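Local coordinates for Endonuclease/exonuclease/phosphatase (Beutenbergia cavernae DSM 12333, PDB 4RUW), which is of unknown function but belongs to the endonuclease/exonuclease/phosphatase family, pairing a DNase I-like domain with an immunoglobulin-like domain and carrying a zinc ion, at residues T241-P244 / Y248-N251; L201-P204 / V208-E211; P289-R294 / T399-C404; L253-I258 / D348-L353; A303-A308 / R360-V365. All blocks are in the same frame, centred on the assembly; numbering follows the deposited sequence. Where two conformers were deposited one is given.

How the contacts relate
Contacts 1 and 2 lie within the DNase I-like part and each folds a short piece of chain back on itself; contacts 3, 4 and 5 join that part to the immunoglobulin-like domain. Contact 4 is buried and works by van der Waals packing, whereas contacts 3 and 5, only partly buried, rely on arginine-aspartate salt bridges. Contact 1 uses side-chain-to-backbone hydrogen bonds; contact 2 packs apolar groups, one against a carbonyl oxygen. Contacts 1 and 2 meet through Gln250 and Glu211, and contact 1 touches contact 3 where Thr241 packs on Ser400. Contacts 4 and 5 use neighbouring strands of one sheet, 349-356 and 360-367, against different elements of the first domain: helix 251-260 and strand 304-311.

Contact 1 (T241-P244 / Y248-N251); sequences TDVP and YSQN
Asn251 reaches back across the loop to Thr241, its side chain lying against the carbonyl of that residue. Asn251 CB is 3.4 Å from Thr241 O; CG follows beside it, and ND2 completes the run by donating to the same Thr241 O at 3.0 Å in a nearly straight bond (167°). The oxygen lies in the plane of the Asn251 amide, whereas the nitrogen stands above the carbonyl plane, 53° out of it. Asn251 ND2 also brushes Val243 CG2 at 3.7 Å. Asn251 CG is anti to its own carbonyl carbon (chi1 -63°), which turns the amide back over 241-244. Ser249 adds a second clasp: its OG, on a buried side chain, accepts from Val243 N at 2.9 Å. Asp242 OD1 comes to 3.0 Å from Asn251 N. Two backbone groups of 241-244 are thus held by side chains of 248-251. From the immunoglobulin-like part, Gln371 NE2 bonds to both Thr241 OG1 and Asp242 O. The folded-back loop links strand 230-233 to helix 251-260, with Gln250 at the N-cap position, while Tyr248 and Gln250 rest on helix 207-222.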
# COMPACT_ATOMS: atom_id res chain seq x y z
N THR A 241 3.89 -11.67 2.75
CA THR A 241 3.89 -12.99 3.37
C THR A 241 4.92 -13.04 4.50
O THR A 241 5.87 -12.25 4.53
CB THR A 241 4.21 -14.11 2.36
OG1 THR A 241 5.47 -13.85 1.73
CG2 THR A 241 3.11 -14.25 1.33
N ASP A 242 4.73 -13.98 5.42
CA ASP A 242 5.60 -14.10 6.58
C ASP A 242 7.07 -14.24 6.15
O ASP A 242 7.40 -15.01 5.25
CB ASP A 242 5.22 -15.32 7.40
CG ASP A 242 3.84 -15.21 8.04
OD1 ASP A 242 3.27 -14.09 8.11
OD2 ASP A 242 3.32 -16.25 8.48
N VAL A 243 7.95 -13.49 6.82
CA VAL A 243 9.37 -13.59 6.54
C VAL A 243 9.87 -14.91 7.11
O VAL A 243 9.77 -15.14 8.31
CB VAL A 243 10.13 -12.41 7.18
CG1 VAL A 243 11.63 -12.56 6.99
CG2 VAL A 243 9.65 -11.09 6.61
N PRO A 244 10.40 -15.80 6.26
CA PRO A 244 10.73 -17.15 6.75
C PRO A 244 11.84 -17.18 7.79
O PRO A 244 11.91 -18.14 8.57
CB PRO A 244 11.15 -17.90 5.48
CG PRO A 244 11.50 -16.84 4.49
CD PRO A 244 10.60 -15.67 4.81
N TYR A 248 8.43 -14.73 14.36
CA TYR A 248 7.36 -13.87 14.87
C TYR A 248 6.70 -13.02 13.78
O TYR A 248 5.85 -12.17 14.08
CB TYR A 248 7.90 -12.96 15.98
CG TYR A 248 9.20 -12.28 15.63
CD1 TYR A 248 10.42 -12.80 16.06
CD2 TYR A 248 9.22 -11.12 14.87
CE1 TYR A 248 11.61 -12.19 15.73
CE2 TYR A 248 10.40 -10.50 14.53
CZ TYR A 248 11.59 -11.04 14.97
OH TYR A 248 12.78 -10.43 14.64
N SER A 249 7.08 -13.23 12.53
CA SER A 249 6.52 -12.46 11.43
C SER A 249 5.03 -12.75 11.29
O SER A 249 4.60 -13.90 11.37
CB SER A 249 7.25 -12.79 10.14
OG SER A 249 6.76 -12.01 9.07
N GLN A 250 4.23 -11.70 11.10
CA GLN A 250 2.78 -11.88 10.99
C GLN A 250 2.22 -11.11 9.79
O GLN A 250 1.15 -10.50 9.86
CB GLN A 250 2.09 -11.51 12.30
CG GLN A 250 2.48 -12.47 13.41
CD GLN A 250 1.90 -12.11 14.74
OE1 GLN A 250 0.71 -12.28 14.97
NE2 GLN A 250 2.74 -11.60 15.64
N ASN A 251 2.94 -11.19 8.69
CA ASN A 251 2.54 -10.53 7.46
C ASN A 251 1.29 -11.11 6.82
O ASN A 251 0.43 -10.36 6.36
CB ASN A 251 3.70 -10.52 6.47
CG ASN A 251 4.88 -9.72 6.99
OD1 ASN A 251 4.72 -8.81 7.80
ND2 ASN A 251 6.07 -10.06 6.51

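Contact 2 (L201-P204 / V208-E211); sequences LSTP and VLVE
The flat peptide group between Thr203 and Pro204 meets Leu209 through its oxygen, with Thr203 O 3.3 Å from Leu209 CB and pointing almost straight at it; the puckered ring of Pro204 meets Val210 through one corner, its CB. The setting is a beta-alpha-beta crossover: strand 192-200 leads through this loop into helix 207-222, which returns the chain to the parallel neighbouring strand 230-233. Contact is made by the first turn of that helix. Leu209 caps the end of the Thr203 carbonyl, CB nearest and both methyls beyond the oxygen, CD1 at 3.8 Å and CD2 at 4.0 Å from Thr203 O. With chi1 at -80° the branch stands beside the backbone N, which keeps both methyls close to that one oxygen. Leu209 CD2 extends further to Ser202 CB, 4.1 Å away. The Ser202 hydroxyl is engaged with polar partners, Gln216 NE2 on the same helix and Asn168 ND2, while Ser202 O bonds to Gln213 NE2. The helix therefore grips the loop by amides further along and by apolar groups here. Thr203 lies exposed at the margin, its OG1 4.2 Å from Leu209 CD1. Next along the chain, an apolar pair completes the contact: Val210 CG2, the methyl set beside its own backbone N, rests on Pro204 CB at 3.8 Å.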
# COMPACT_ATOMS: atom_id res chain seq x y z
N LEU A 201 4.81 2.64 8.86
CA LEU A 201 4.72 1.85 10.08
C LEU A 201 6.09 1.51 10.64
O LEU A 201 7.10 1.68 9.96
CB LEU A 201 3.93 0.56 9.82
CG LEU A 201 2.55 0.72 9.20
CD1 LEU A 201 1.87 -0.62 9.11
CD2 LEU A 201 1.69 1.73 9.96
N SER A 202 6.13 0.99 11.87
CA SER A 202 7.39 0.54 12.44
C SER A 202 8.05 -0.53 11.58
O SER A 202 7.39 -1.25 10.84
CB SER A 202 7.17 -0.04 13.83
OG SER A 202 6.78 0.94 14.76
N THR A 203 9.37 -0.63 11.71
CA THR A 203 10.12 -1.72 11.10
C THR A 203 9.89 -3.01 11.88
O THR A 203 9.63 -2.96 13.08
CB THR A 203 11.62 -1.43 11.10
OG1 THR A 203 12.08 -1.34 12.46
CG2 THR A 203 11.90 -0.12 10.37
N PRO A 204 9.97 -4.17 11.22
CA PRO A 204 9.74 -5.43 11.93
C PRO A 204 11.03 -5.93 12.57
O PRO A 204 11.47 -7.05 12.30
CB PRO A 204 9.29 -6.37 10.82
CG PRO A 204 10.04 -5.88 9.62
CD PRO A 204 10.14 -4.38 9.77
N VAL A 208 8.35 -7.62 19.50
CA VAL A 208 7.55 -6.51 20.01
C VAL A 208 7.25 -5.46 18.93
O VAL A 208 6.16 -4.89 18.90
CB VAL A 208 8.14 -5.84 21.29
CG1 VAL A 208 8.07 -6.80 22.47
CG2 VAL A 208 9.56 -5.37 21.05
N LEU A 209 8.20 -5.23 18.02
CA LEU A 209 7.96 -4.29 16.93
C LEU A 209 6.88 -4.82 15.97
O LEU A 209 6.07 -4.04 15.47
CB LEU A 209 9.25 -3.95 16.19
CG LEU A 209 10.10 -2.90 16.92
CD1 LEU A 209 11.51 -2.87 16.36
CD2 LEU A 209 9.44 -1.52 16.84
N VAL A 210 6.88 -6.12 15.70
CA VAL A 210 5.81 -6.68 14.86
C VAL A 210 4.44 -6.56 15.55
O VAL A 210 3.43 -6.27 14.91
CB VAL A 210 6.12 -8.14 14.45
CG1 VAL A 210 4.91 -8.81 13.81
CG2 VAL A 210 7.32 -8.18 13.52
N GLU A 211 4.41 -6.77 16.87
CA GLU A 211 3.16 -6.54 17.60
C GLU A 211 2.71 -5.08 17.47
O GLU A 211 1.52 -4.80 17.35
CB GLU A 211 3.29 -6.96 19.06
CG GLU A 211 3.52 -8.46 19.25
CD GLU A 211 2.44 -9.33 18.60
OE1 GLU A 211 1.27 -8.91 18.51
OE2 GLU A 211 2.77 -10.46 18.16

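Contact 3 (P289-R294 / T399-C404); sequences PHPDRR and TSRDRC
A 3-10 turn at 290-292 faces a type I beta turn from Thr399 to Asp402, with Asp292 CA and Arg401 CA 6.8 Å apart. Arg401 spans the gap with a chain extended from CG to NE and grips the Asp292 carboxylate side-on. Arg401 NE bonds to Asp292 OD1 at 2.8 Å and Arg401 NH2 to Asp292 OD2, also at 2.8 Å, a two-pronged salt bridge with both bonds nearly straight. Both oxygens lie close to the guanidinium plane, yet they are met from above the carboxylate plane, because the two flat groups are turned 44° apart. Pro291 packs over one guanidinium face, its CB 3.7 Å from Arg401 NE. Ser288 OG also bonds to Arg401 NH2, giving this nitrogen a second partner. Asp292 OD1 receives a further bond from a water, 2.7 Å away, that donates as well to Ser400 OG; a second water joins Ser400 O to Arg294 NH2. Within the beta turn, Thr399 OG1 accepts from Arg401 N at 3.1 Å, an ST turn that braces the arginine's backbone. The contact thus ties the loop running from helix 266-270 to strand 296-300 of the DNase I-like part to the immunoglobulin-like loop between strands 390-396 and 405-410, with Ser400 also touching helix 266-270 through Arg268.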
# COMPACT_ATOMS: atom_id res chain seq x y z
N PRO A 289 16.37 -12.83 -0.43
CA PRO A 289 14.94 -12.49 -0.34
C PRO A 289 14.57 -11.26 -1.16
O PRO A 289 13.53 -10.65 -0.92
CB PRO A 289 14.80 -12.13 1.13
CG PRO A 289 16.09 -11.43 1.43
CD PRO A 289 17.15 -12.19 0.64
N HIS A 290 15.42 -10.88 -2.11
CA HIS A 290 15.25 -9.58 -2.76
C HIS A 290 13.91 -9.34 -3.46
O HIS A 290 13.33 -8.26 -3.28
CB HIS A 290 16.48 -9.24 -3.58
CG HIS A 290 17.70 -9.16 -2.73
ND1 HIS A 290 17.92 -8.10 -1.88
CD2 HIS A 290 18.67 -10.07 -2.48
CE1 HIS A 290 19.03 -8.33 -1.19
NE2 HIS A 290 19.49 -9.52 -1.53
N PRO A 291 13.39 -10.32 -4.22
CA PRO A 291 12.10 -10.07 -4.88
C PRO A 291 10.94 -9.95 -3.90
O PRO A 291 9.86 -9.50 -4.30
CB PRO A 291 11.92 -11.29 -5.79
CG PRO A 291 13.32 -11.78 -6.04
CD PRO A 291 14.02 -11.56 -4.74
N ASP A 292 11.15 -10.34 -2.65
CA ASP A 292 10.11 -10.25 -1.63
C ASP A 292 10.08 -8.90 -0.93
O ASP A 292 9.11 -8.59 -0.23
CB ASP A 292 10.30 -11.36 -0.59
CG ASP A 292 10.37 -12.73 -1.21
OD1 ASP A 292 9.45 -13.07 -1.99
OD2 ASP A 292 11.35 -13.45 -0.95
N ARG A 293 11.13 -8.10 -1.10
CA ARG A 293 11.29 -6.84 -0.36
C ARG A 293 10.52 -5.68 -0.97
O ARG A 293 11.08 -4.61 -1.27
CB ARG A 293 12.77 -6.53 -0.14
CG ARG A 293 13.40 -7.48 0.87
CD ARG A 293 14.83 -7.12 1.18
NE ARG A 293 15.30 -7.88 2.33
CZ ARG A 293 16.56 -7.91 2.75
NH1 ARG A 293 17.49 -7.23 2.09
NH2 ARG A 293 16.88 -8.64 3.81
N ARG A 294 9.23 -5.91 -1.17
CA ARG A 294 8.28 -4.90 -1.60
C ARG A 294 7.51 -4.50 -0.35
O ARG A 294 6.71 -5.29 0.16
CB ARG A 294 7.34 -5.48 -2.67
CG ARG A 294 6.34 -4.47 -3.23
CD ARG A 294 5.56 -5.05 -4.38
NE ARG A 294 4.62 -6.09 -3.95
CZ ARG A 294 3.32 -5.86 -3.71
NH1 ARG A 294 2.81 -4.64 -3.84
NH2 ARG A 294 2.54 -6.87 -3.34
N THR A 399 3.08 -18.02 -6.69
CA THR A 399 3.45 -17.62 -5.33
C THR A 399 3.12 -16.15 -5.11
O THR A 399 2.63 -15.48 -6.02
CB THR A 399 4.96 -17.80 -5.04
OG1 THR A 399 5.70 -16.77 -5.71
CG2 THR A 399 5.46 -19.18 -5.48
N SER A 400 3.41 -15.64 -3.93
CA SER A 400 3.20 -14.23 -3.65
C SER A 400 4.02 -13.30 -4.55
O SER A 400 3.74 -12.11 -4.63
CB SER A 400 3.51 -13.92 -2.18
OG SER A 400 4.90 -14.03 -1.91
N ARG A 401 5.04 -13.83 -5.22
CA ARG A 401 5.82 -13.02 -6.15
C ARG A 401 5.12 -12.77 -7.48
O ARG A 401 5.57 -11.95 -8.28
CB ARG A 401 7.19 -13.66 -6.41
CG ARG A 401 8.07 -13.69 -5.18
CD ARG A 401 9.43 -14.27 -5.51
NE ARG A 401 10.28 -14.32 -4.34
CZ ARG A 401 11.51 -14.84 -4.33
NH1 ARG A 401 12.00 -15.36 -5.45
NH2 ARG A 401 12.23 -14.84 -3.22
N ASP A 402 4.01 -13.47 -7.72
CA ASP A 402 3.30 -13.41 -8.99
C ASP A 402 2.03 -12.58 -8.90
O ASP A 402 1.36 -12.54 -7.86
CB ASP A 402 2.95 -14.82 -9.47
CG ASP A 402 4.16 -15.71 -9.56
OD1 ASP A 402 5.24 -15.23 -9.96
OD2 ASP A 402 4.03 -16.91 -9.21
N ARG A 403 1.71 -11.93 -10.01
CA ARG A 403 0.52 -11.10 -10.15
C ARG A 403 -0.74 -11.87 -9.80
O ARG A 403 -0.84 -13.06 -10.11
CB ARG A 403 0.48 -10.63 -11.61
CG ARG A 403 -0.63 -9.68 -11.98
CD ARG A 403 -0.48 -9.27 -13.43
NE ARG A 403 -1.60 -8.44 -13.85
CZ ARG A 403 -1.73 -7.93 -15.07
NH1 ARG A 403 -0.82 -8.18 -16.00
NH2 ARG A 403 -2.79 -7.18 -15.35
N CYS A 404 -1.70 -11.19 -9.17
CA CYS A 404 -3.04 -11.73 -8.88
C CYS A 404 -3.82 -12.01 -10.17
O CYS A 404 -3.45 -11.53 -11.24
CB CYS A 404 -3.87 -10.74 -8.04
SG CYS A 404 -3.46 -10.54 -6.28
O HOH W 1 6.94 -12.12 -2.05
O HOH W 2 3.11 -10.04 -2.91

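Contact 4 (L253-I258 / D348-L353); sequences LMQSWI and DGWAQL
Van der Waals contact carries this junction: the far end of the Trp350 ring rests against helix 251-260 at Gln255. Trp350 CZ3 lies 4.1 Å from Gln255 CB and 4.0 Å from Gln255 O, while Trp350 CH2 is 4.2 Å from the same CB. The carbonyl oxygen approaches the ring obliquely. Trp350 CG sits between its backbone N and carbonyl carbon (chi1 53°), the crowded position, and from there the indole projects off the strand toward the helix. Thr339 and Leu341 of the adjacent strand 334-342 pack on the same tryptophan, and Ser256 shares Leu341, so Leu341 touches both the tryptophan and the helix. Hydrogen bonds hold the helix itself: Ser256 OG donates to Leu253 O at 2.7 Å, and that oxygen also takes Trp257 N at 3.2 Å, so two donors share one carbonyl. Gln255 NE2 makes a weak bond to Trp239 O. Gln352, two residues beyond the tryptophan on the strand, sends NE2 to Ala259 O and Leu263 O, tying the strand to the last turn of the helix and the chain just after it. Here a helix of the DNase I-like part lies against a face of the four-stranded antiparallel sheet of the immunoglobulin-like beta sandwich, a buried helix-on-sheet junction between two domains.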
# COMPACT_ATOMS: atom_id res chain seq x y z
N LEU A 253 -1.21 -12.51 8.26
CA LEU A 253 -2.30 -12.03 9.08
C LEU A 253 -2.65 -10.57 8.74
O LEU A 253 -3.80 -10.24 8.47
CB LEU A 253 -1.94 -12.18 10.56
CG LEU A 253 -3.00 -11.72 11.56
CD1 LEU A 253 -4.27 -12.54 11.44
CD2 LEU A 253 -2.43 -11.79 12.97
N MSE A 254 -1.65 -9.70 8.73
CA MSE A 254 -1.90 -8.30 8.45
C MSE A 254 -2.49 -8.09 7.05
O MSE A 254 -3.40 -7.28 6.87
CB MSE A 254 -0.63 -7.48 8.65
CG MSE A 254 -0.33 -7.22 10.13
SE MSE A 254 1.15 -5.99 10.47
CE MSE A 254 2.61 -7.29 10.54
N GLN A 255 -1.98 -8.82 6.07
CA GLN A 255 -2.52 -8.69 4.72
C GLN A 255 -3.98 -9.16 4.64
O GLN A 255 -4.77 -8.59 3.89
CB GLN A 255 -1.64 -9.40 3.69
CG GLN A 255 -0.23 -8.83 3.61
CD GLN A 255 -0.14 -7.55 2.78
OE1 GLN A 255 -1.02 -7.25 1.97
NE2 GLN A 255 0.96 -6.81 2.96
N SER A 256 -4.34 -10.17 5.42
CA SER A 256 -5.72 -10.62 5.44
C SER A 256 -6.63 -9.51 5.98
O SER A 256 -7.73 -9.33 5.48
CB SER A 256 -5.90 -11.92 6.24
OG SER A 256 -5.87 -11.72 7.65
N TRP A 257 -6.16 -8.75 6.97
CA TRP A 257 -6.95 -7.65 7.51
C TRP A 257 -7.18 -6.57 6.46
O TRP A 257 -8.26 -6.00 6.35
CB TRP A 257 -6.25 -7.00 8.69
CG TRP A 257 -6.06 -7.85 9.90
CD1 TRP A 257 -6.63 -9.05 10.17
CD2 TRP A 257 -5.21 -7.55 11.00
NE1 TRP A 257 -6.19 -9.52 11.39
CE2 TRP A 257 -5.32 -8.61 11.92
CE3 TRP A 257 -4.38 -6.47 11.32
CZ2 TRP A 257 -4.62 -8.62 13.13
CZ3 TRP A 257 -3.69 -6.48 12.52
CH2 TRP A 257 -3.81 -7.56 13.40
N ILE A 258 -6.14 -6.26 5.70
CA ILE A 258 -6.25 -5.23 4.67
C ILE A 258 -7.26 -5.67 3.60
O ILE A 258 -8.13 -4.89 3.19
CB ILE A 258 -4.88 -4.92 4.03
CG1 ILE A 258 -3.89 -4.42 5.09
CG2 ILE A 258 -5.03 -3.90 2.93
CD1 ILE A 258 -2.44 -4.35 4.60
N ASP A 348 -4.22 -17.75 3.57
CA ASP A 348 -3.57 -18.23 2.36
C ASP A 348 -3.88 -17.39 1.12
O ASP A 348 -3.41 -17.71 0.02
CB ASP A 348 -3.93 -19.69 2.12
CG ASP A 348 -3.38 -20.57 3.20
OD1 ASP A 348 -2.15 -20.69 3.27
OD2 ASP A 348 -4.18 -21.12 4.00
N GLY A 349 -4.66 -16.33 1.30
CA GLY A 349 -5.06 -15.49 0.20
C GLY A 349 -6.50 -15.07 0.33
O GLY A 349 -7.08 -15.11 1.42
N TRP A 350 -7.11 -14.69 -0.79
CA TRP A 350 -8.46 -14.15 -0.74
C TRP A 350 -9.05 -14.00 -2.13
O TRP A 350 -8.34 -14.08 -3.15
CB TRP A 350 -8.46 -12.76 -0.07
CG TRP A 350 -7.48 -11.80 -0.69
CD1 TRP A 350 -7.65 -11.09 -1.85
CD2 TRP A 350 -6.18 -11.47 -0.20
NE1 TRP A 350 -6.53 -10.33 -2.10
CE2 TRP A 350 -5.61 -10.55 -1.11
CE3 TRP A 350 -5.44 -11.86 0.92
CZ2 TRP A 350 -4.34 -10.01 -0.92
CZ3 TRP A 350 -4.17 -11.33 1.10
CH2 TRP A 350 -3.63 -10.41 0.18
N ALA A 351 -10.36 -13.77 -2.14
CA ALA A 351 -11.09 -13.36 -3.33
C ALA A 351 -11.85 -12.09 -2.99
O ALA A 351 -12.51 -12.02 -1.96
CB ALA A 351 -12.05 -14.45 -3.75
N GLN A 352 -11.73 -11.09 -3.85
CA GLN A 352 -12.48 -9.84 -3.70
C GLN A 352 -13.41 -9.67 -4.89
O GLN A 352 -12.95 -9.64 -6.04
CB GLN A 352 -11.53 -8.64 -3.61
CG GLN A 352 -10.67 -8.62 -2.35
CD GLN A 352 -9.75 -7.41 -2.31
OE1 GLN A 352 -9.22 -6.99 -3.34
NE2 GLN A 352 -9.54 -6.86 -1.12
N LEU A 353 -14.70 -9.57 -4.61
CA LEU A 353 -15.71 -9.38 -5.64
C LEU A 353 -16.21 -7.95 -5.57
O LEU A 353 -16.51 -7.44 -4.49
CB LEU A 353 -16.87 -10.35 -5.40
CG LEU A 353 -18.08 -10.22 -6.32
CD1 LEU A 353 -17.74 -10.68 -7.73
CD2 LEU A 353 -19.26 -11.01 -5.76

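Contact 5 (A303-A308 / R360-V365); sequences AFDVVA and RLRLSV
An edge strand of the DNase I-like part, 304-311, is bridged here to the immunoglobulin-like domain by Arg362, which reaches Phe304 and Asp305 from strand 360-367. Arg362 NH1 is shared between two oxygens. It donates to Phe304 O at 2.9 Å, with that oxygen near the guanidinium plane, and forms a salt bridge to Asp305 OD1 at 2.7 Å. The carboxylate approaches obliquely, its plane turned 65° from the guanidinium. The side chains of Asp305 and Arg362 pass one another in opposite directions. Arg362 leaves its strand with CG anti to the backbone N and then bends at chi3 (63°), which swings NH1 against the edge strand. The axes of 304-308 and 360-365 pass 11.0 Å apart at 64°, too far for backbone pairing between these two strands, and the long arginine bridges the gap. Strand 304-311 is the outermost of a six-stranded mixed sheet and pairs on its inner side with 324-330, where Val307 and Ala308 both face Asp327 in a classic beta bulge. Strand 360-367 is an inner strand of the four-stranded immunoglobulin-like sheet. Arg362 NH2 is held as well, by Pro302 O just before the edge strand and by Thr354 OG1. Exposed Arg360 approaches the other carboxylate oxygen, but its NH2 remains 4.2 Å from Asp305 OD2, too long for a salt bridge.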
# COMPACT_ATOMS: atom_id res chain seq x y z
N ALA A 303 -13.98 1.18 -5.69
CA ALA A 303 -14.39 2.02 -6.82
C ALA A 303 -13.28 2.19 -7.86
O ALA A 303 -13.56 2.53 -9.01
CB ALA A 303 -14.87 3.39 -6.34
N PHE A 304 -12.03 1.98 -7.46
CA PHE A 304 -10.91 2.12 -8.38
C PHE A 304 -10.63 0.84 -9.16
O PHE A 304 -10.68 -0.26 -8.62
CB PHE A 304 -9.64 2.51 -7.63
CG PHE A 304 -9.60 3.95 -7.23
CD1 PHE A 304 -9.31 4.93 -8.16
CD2 PHE A 304 -9.81 4.31 -5.91
CE1 PHE A 304 -9.26 6.25 -7.80
CE2 PHE A 304 -9.75 5.64 -5.54
CZ PHE A 304 -9.47 6.61 -6.48
N ASP A 305 -10.29 1.02 -10.44
CA ASP A 305 -9.64 -0.02 -11.22
C ASP A 305 -8.16 0.33 -11.31
O ASP A 305 -7.79 1.50 -11.26
CB ASP A 305 -10.19 -0.06 -12.64
CG ASP A 305 -11.58 -0.62 -12.70
OD1 ASP A 305 -12.04 -1.16 -11.67
OD2 ASP A 305 -12.20 -0.53 -13.78
N VAL A 306 -7.32 -0.67 -11.48
CA VAL A 306 -5.90 -0.44 -11.64
C VAL A 306 -5.52 -0.62 -13.11
O VAL A 306 -5.82 -1.64 -13.71
CB VAL A 306 -5.07 -1.40 -10.77
CG1 VAL A 306 -3.61 -0.99 -10.79
CG2 VAL A 306 -5.60 -1.41 -9.34
N VAL A 307 -4.87 0.39 -13.67
CA VAL A 307 -4.52 0.40 -15.08
C VAL A 307 -3.09 -0.08 -15.32
O VAL A 307 -2.86 -0.94 -16.17
CB VAL A 307 -4.71 1.82 -15.69
CG1 VAL A 307 -4.34 1.83 -17.17
CG2 VAL A 307 -6.16 2.29 -15.48
N ALA A 308 -2.15 0.44 -14.55
CA ALA A 308 -0.73 0.14 -14.75
C ALA A 308 0.03 0.65 -13.54
O ALA A 308 -0.49 1.42 -12.74
CB ALA A 308 -0.21 0.80 -16.02
N ARG A 360 -21.54 -4.55 -14.20
CA ARG A 360 -20.15 -5.01 -14.25
C ARG A 360 -19.78 -5.80 -12.99
O ARG A 360 -20.16 -5.43 -11.88
CB ARG A 360 -19.19 -3.85 -14.46
CG ARG A 360 -17.76 -4.30 -14.72
CD ARG A 360 -16.89 -3.15 -15.21
NE ARG A 360 -16.82 -3.07 -16.67
CZ ARG A 360 -15.96 -2.30 -17.33
NH1 ARG A 360 -15.96 -2.28 -18.65
NH2 ARG A 360 -15.10 -1.55 -16.66
N LEU A 361 -19.05 -6.89 -13.19
CA LEU A 361 -18.55 -7.68 -12.08
C LEU A 361 -17.05 -7.82 -12.22
O LEU A 361 -16.52 -7.95 -13.33
CB LEU A 361 -19.20 -9.07 -12.08
CG LEU A 361 -20.70 -9.08 -11.79
CD1 LEU A 361 -21.30 -10.46 -12.06
CD2 LEU A 361 -20.97 -8.65 -10.36
N ARG A 362 -16.35 -7.78 -11.09
CA ARG A 362 -14.91 -7.98 -11.06
C ARG A 362 -14.57 -8.94 -9.93
O ARG A 362 -15.06 -8.78 -8.81
CB ARG A 362 -14.16 -6.66 -10.85
CG ARG A 362 -12.64 -6.82 -10.77
CD ARG A 362 -11.95 -5.49 -10.48
NE ARG A 362 -12.34 -4.97 -9.17
CZ ARG A 362 -12.18 -3.71 -8.78
NH1 ARG A 362 -11.61 -2.84 -9.60
NH2 ARG A 362 -12.58 -3.33 -7.58
N LEU A 363 -13.72 -9.92 -10.23
CA LEU A 363 -13.23 -10.85 -9.22
C LEU A 363 -11.70 -10.81 -9.25
O LEU A 363 -11.09 -11.09 -10.28
CB LEU A 363 -13.73 -12.25 -9.55
CG LEU A 363 -13.73 -13.38 -8.52
CD1 LEU A 363 -14.20 -12.88 -7.17
CD2 LEU A 363 -14.63 -14.51 -9.00
N SER A 364 -11.11 -10.43 -8.12
CA SER A 364 -9.67 -10.44 -7.95
C SER A 364 -9.30 -11.55 -6.97
O SER A 364 -9.78 -11.57 -5.83
CB SER A 364 -9.19 -9.09 -7.40
OG SER A 364 -7.80 -9.14 -7.07
N VAL A 365 -8.48 -12.50 -7.42
CA VAL A 365 -8.18 -13.69 -6.65
C VAL A 365 -6.69 -13.75 -6.44
O VAL A 365 -5.90 -13.65 -7.38
CB VAL A 365 -8.68 -14.96 -7.36
CG1 VAL A 365 -8.41 -16.19 -6.51
CG2 VAL A 365 -10.15 -14.84 -7.64